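Local coordinates for beta-ketoacyl-[acyl-carrier-protein] synthase FabY (PDB 4CW4), which condenses acetyl-CoA with malonyl-ACP to form the acetoacetyl-ACP primer that starts fatty acid biosynthesis, at residues L120-P126 against G145-I151. Sequence-based numbering, arbitrary orientation.
Sequences LTFKASP and GEVLVSI
Leu-120 and Ile-151 run next to each other in the same direction, Leu-120 CD2 4.0 Å from Ile-151 CB, while the Leu-120 carbonyl takes the Ile-151 N-H. On the other face of the sheet Thr-121 and Ser-150 form a non-hydrogen-bonded pair; their CA atoms approach to 4.3 Å, which lets the hydroxyls OG1 and OG hydrogen-bond, either as donor. Thr-121 CG2 reaches Leu-148 CD1 at 3.5 Å. Phe-122 forms a hydrogen-bonded pair with Val-149, giving its N-H to the Val-149 carbonyl and receiving the Val-149 N-H in return. Its chi1 of 55° swings the ring toward the neighbouring strand, where Val-149 CB packs over one face in a CH-pi contact 4.0 Å from the centroid; Ile-151 CD1 approaches the rim, level with the ring. These strands lie far from the active site, in a three-stranded antiparallel sheet whose middle strand, 147-151, also pairs with 138-141. Leu-112 and Leu-110 of the second subunit pack on Phe-122 and Ala-124, making this apolar face part of the dimer contact. Lys-123, partly exposed, runs its aliphatic chain past Glu-146, Lys-123 CE 3.5 Å from Glu-146 OE1, with opposite charges near but not in a salt bridge. Ala-124 pairs with Val-147 through two backbone bonds, its short methyl fitting beside Leu-129. Beyond the strand, Pro-126, lacking an N-H to extend the ladder, sets CD against the Gly-145 carbonyl oxygen.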
ATOM      1  N   LEU A 120     -24.552  30.547 -33.655  1.00 27.72           N
ATOM      2  CA  LEU A 120     -23.954  30.181 -32.372  1.00 25.62           C
ATOM      3  C   LEU A 120     -22.637  30.931 -32.230  1.00 21.90           C
ATOM      4  O   LEU A 120     -21.587  30.533 -32.766  1.00 20.26           O
ATOM      5  CB  LEU A 120     -23.733  28.679 -32.269  1.00 27.02           C
ATOM      6  CG  LEU A 120     -22.960  28.192 -31.036  1.00 29.25           C
ATOM      7  CD1 LEU A 120     -23.405  28.869 -29.749  1.00 29.97           C
ATOM      8  CD2 LEU A 120     -23.119  26.684 -30.915  1.00 30.48           C
ATOM      9  N   THR A 121     -22.710  32.018 -31.486  1.00 20.38           N
ATOM     10  CA  THR A 121     -21.679  33.017 -31.486  1.00 20.00           C
ATOM     11  C   THR A 121     -21.532  33.559 -30.088  1.00 19.52           C
ATOM     12  O   THR A 121     -22.517  33.713 -29.363  1.00 19.79           O
ATOM     13  CB  THR A 121     -22.085  34.137 -32.433  1.00 23.50           C
ATOM     14  OG1 THR A 121     -22.390  33.559 -33.702  1.00 24.80           O
ATOM     15  CG2 THR A 121     -20.988  35.154 -32.595  1.00 24.76           C
ATOM     16  N   PHE A 122     -20.297  33.849 -29.706  1.00 18.40           N
ATOM     17  CA  PHE A 122     -20.029  34.405 -28.394  1.00 18.39           C
ATOM     18  C   PHE A 122     -18.706  35.133 -28.416  1.00 19.56           C
ATOM     19  O   PHE A 122     -17.881  34.918 -29.315  1.00 19.20           O
ATOM     20  CB  PHE A 122     -20.031  33.309 -27.330  1.00 17.88           C
ATOM     21  CG  PHE A 122     -19.081  32.180 -27.622  1.00 17.40           C
ATOM     22  CD1 PHE A 122     -17.752  32.256 -27.241  1.00 17.95           C
ATOM     23  CD2 PHE A 122     -19.520  31.036 -28.275  1.00 19.10           C
ATOM     24  CE1 PHE A 122     -16.877  31.219 -27.506  1.00 18.22           C
ATOM     25  CE2 PHE A 122     -18.653  30.009 -28.550  1.00 19.10           C
ATOM     26  CZ  PHE A 122     -17.332  30.090 -28.163  1.00 18.24           C
ATOM     27  N   LYS A 123     -18.513  36.016 -27.447  1.00 21.57           N
ATOM     28  CA  LYS A 123     -17.207  36.627 -27.269  1.00 23.71           C
ATOM     29  C   LYS A 123     -16.481  35.909 -26.158  1.00 22.13           C
ATOM     30  O   LYS A 123     -17.093  35.389 -25.217  1.00 21.69           O
ATOM     31  CB  LYS A 123     -17.316  38.115 -26.964  1.00 27.24           C
ATOM     32  CG  LYS A 123     -17.794  38.441 -25.584  1.00 31.36           C
ATOM     33  CD  LYS A 123     -18.206  39.898 -25.527  1.00 34.29           C
ATOM     34  CE  LYS A 123     -18.315  40.405 -24.106  1.00 35.66           C
ATOM     35  NZ  LYS A 123     -18.601  41.868 -24.120  1.00 36.88           N
ATOM     36  N   ALA A 124     -15.164  35.877 -26.286  1.00 20.82           N
ATOM     37  CA  ALA A 124     -14.341  35.155 -25.340  1.00 20.76           C
ATOM     38  C   ALA A 124     -12.945  35.719 -25.304  1.00 20.72           C
ATOM     39  O   ALA A 124     -12.497  36.359 -26.241  1.00 21.45           O
ATOM     40  CB  ALA A 124     -14.281  33.707 -25.718  1.00 21.36           C
ATOM     41  N   SER A 125     -12.256  35.462 -24.199  0.51 21.08           N
ATOM     42  CA  SER A 125     -10.837  35.735 -24.083  0.51 21.34           C
ATOM     43  C   SER A 125     -10.092  34.680 -24.898  0.51 20.77           C
ATOM     44  O   SER A 125     -10.303  33.484 -24.695  0.51 20.67           O
ATOM     45  CB  SER A 125     -10.407  35.656 -22.618  0.51 22.86           C
ATOM     46  OG  SER A 125     -11.265  36.424 -21.794  0.51 24.42           O
ATOM     47  N   PRO A 126      -9.225  35.108 -25.832  1.00 20.98           N
ATOM     48  CA  PRO A 126      -8.533  34.108 -26.643  1.00 21.52           C
ATOM     49  C   PRO A 126      -7.693  33.121 -25.826  1.00 20.95           C
ATOM     50  O   PRO A 126      -7.497  31.986 -26.275  1.00 20.80           O
ATOM     51  CB  PRO A 126      -7.669  34.952 -27.596  1.00 22.99           C
ATOM     52  CG  PRO A 126      -7.668  36.309 -27.047  1.00 23.14           C
ATOM     53  CD  PRO A 126      -8.921  36.480 -26.273  1.00 22.45           C
ATOM     54  N   GLY A 145      -9.384  43.170 -26.152  1.00 43.83           N
ATOM     55  CA  GLY A 145      -8.550  41.984 -26.148  1.00 41.87           C
ATOM     56  C   GLY A 145      -9.298  40.691 -26.414  1.00 39.82           C
ATOM     57  O   GLY A 145      -8.680  39.626 -26.538  1.00 39.95           O
ATOM     58  N   GLU A 146     -10.623  40.767 -26.506  1.00 37.58           N
ATOM     59  CA  GLU A 146     -11.431  39.570 -26.716  1.00 35.92           C
ATOM     60  C   GLU A 146     -11.592  39.285 -28.200  1.00 32.44           C
ATOM     61  O   GLU A 146     -11.224  40.105 -29.042  1.00 32.32           O
ATOM     62  CB  GLU A 146     -12.794  39.718 -26.051  1.00 38.40           C
ATOM     63  CG  GLU A 146     -12.701  40.095 -24.591  1.00 40.93           C
ATOM     64  CD  GLU A 146     -13.695  39.350 -23.732  1.00 43.39           C
ATOM     65  OE1 GLU A 146     -14.911  39.597 -23.880  1.00 44.01           O
ATOM     66  OE2 GLU A 146     -13.255  38.518 -22.905  1.00 44.75           O
ATOM     67  N   VAL A 147     -12.127  38.108 -28.510  1.00 29.22           N
ATOM     68  CA  VAL A 147     -12.402  37.725 -29.892  1.00 27.17           C
ATOM     69  C   VAL A 147     -13.843  37.263 -30.033  1.00 24.97           C
ATOM     70  O   VAL A 147     -14.470  36.836 -29.065  1.00 24.12           O
ATOM     71  CB  VAL A 147     -11.465  36.594 -30.393  1.00 27.62           C
ATOM     72  CG1 VAL A 147     -10.027  37.094 -30.503  1.00 27.92           C
ATOM     73  CG2 VAL A 147     -11.554  35.359 -29.495  1.00 27.20           C
ATOM     74  N   LEU A 148     -14.346  37.351 -31.257  1.00 23.05           N
ATOM     75  CA  LEU A 148     -15.703  36.926 -31.582  1.00 22.17           C
ATOM     76  C   LEU A 148     -15.651  35.544 -32.219  1.00 20.06           C
ATOM     77  O   LEU A 148     -15.057  35.359 -33.268  1.00 20.64           O
ATOM     78  CB  LEU A 148     -16.352  37.930 -32.529  1.00 23.88           C
ATOM     79  CG  LEU A 148     -17.814  37.659 -32.880  1.00 25.29           C
ATOM     80  CD1 LEU A 148     -18.714  37.691 -31.642  1.00 25.37           C
ATOM     81  CD2 LEU A 148     -18.298  38.667 -33.933  1.00 26.46           C
ATOM     82  N   VAL A 149     -16.262  34.569 -31.565  1.00 18.28           N
ATOM     83  CA  VAL A 149     -16.198  33.185 -32.007  1.00 16.72           C
ATOM     84  C   VAL A 149     -17.547  32.725 -32.523  1.00 16.06           C
ATOM     85  O   VAL A 149     -18.573  33.028 -31.925  1.00 15.92           O
ATOM     86  CB  VAL A 149     -15.819  32.276 -30.828  1.00 15.86           C
ATOM     87  CG1 VAL A 149     -15.661  30.842 -31.284  1.00 17.23           C
ATOM     88  CG2 VAL A 149     -14.539  32.785 -30.184  1.00 16.97           C
ATOM     89  N   SER A 150     -17.546  31.997 -33.631  1.00 15.50           N
ATOM     90  CA  SER A 150     -18.756  31.337 -34.113  1.00 15.82           C
ATOM     91  C   SER A 150     -18.468  29.900 -34.452  1.00 16.48           C
ATOM     92  O   SER A 150     -17.403  29.563 -34.951  1.00 17.72           O
ATOM     93  CB  SER A 150     -19.353  32.036 -35.336  1.00 18.52           C
ATOM     94  OG  SER A 150     -19.746  33.336 -34.992  1.00 20.83           O
ATOM     95  N   ILE A 151     -19.442  29.058 -34.148  1.00 17.30           N
ATOM     96  CA  ILE A 151     -19.334  27.619 -34.296  1.00 20.15           C
ATOM     97  C   ILE A 151     -20.318  27.183 -35.374  1.00 24.26           C
ATOM     98  O   ILE A 151     -21.458  27.652 -35.405  1.00 25.75           O
ATOM     99  CB  ILE A 151     -19.642  26.922 -32.952  1.00 20.39           C
ATOM    100  CG1 ILE A 151     -18.545  27.257 -31.935  1.00 19.21           C
ATOM    101  CG2 ILE A 151     -19.773  25.424 -33.146  1.00 21.88           C
ATOM    102  CD1 ILE A 151     -18.823  26.766 -30.515  1.00 19.66           C
TER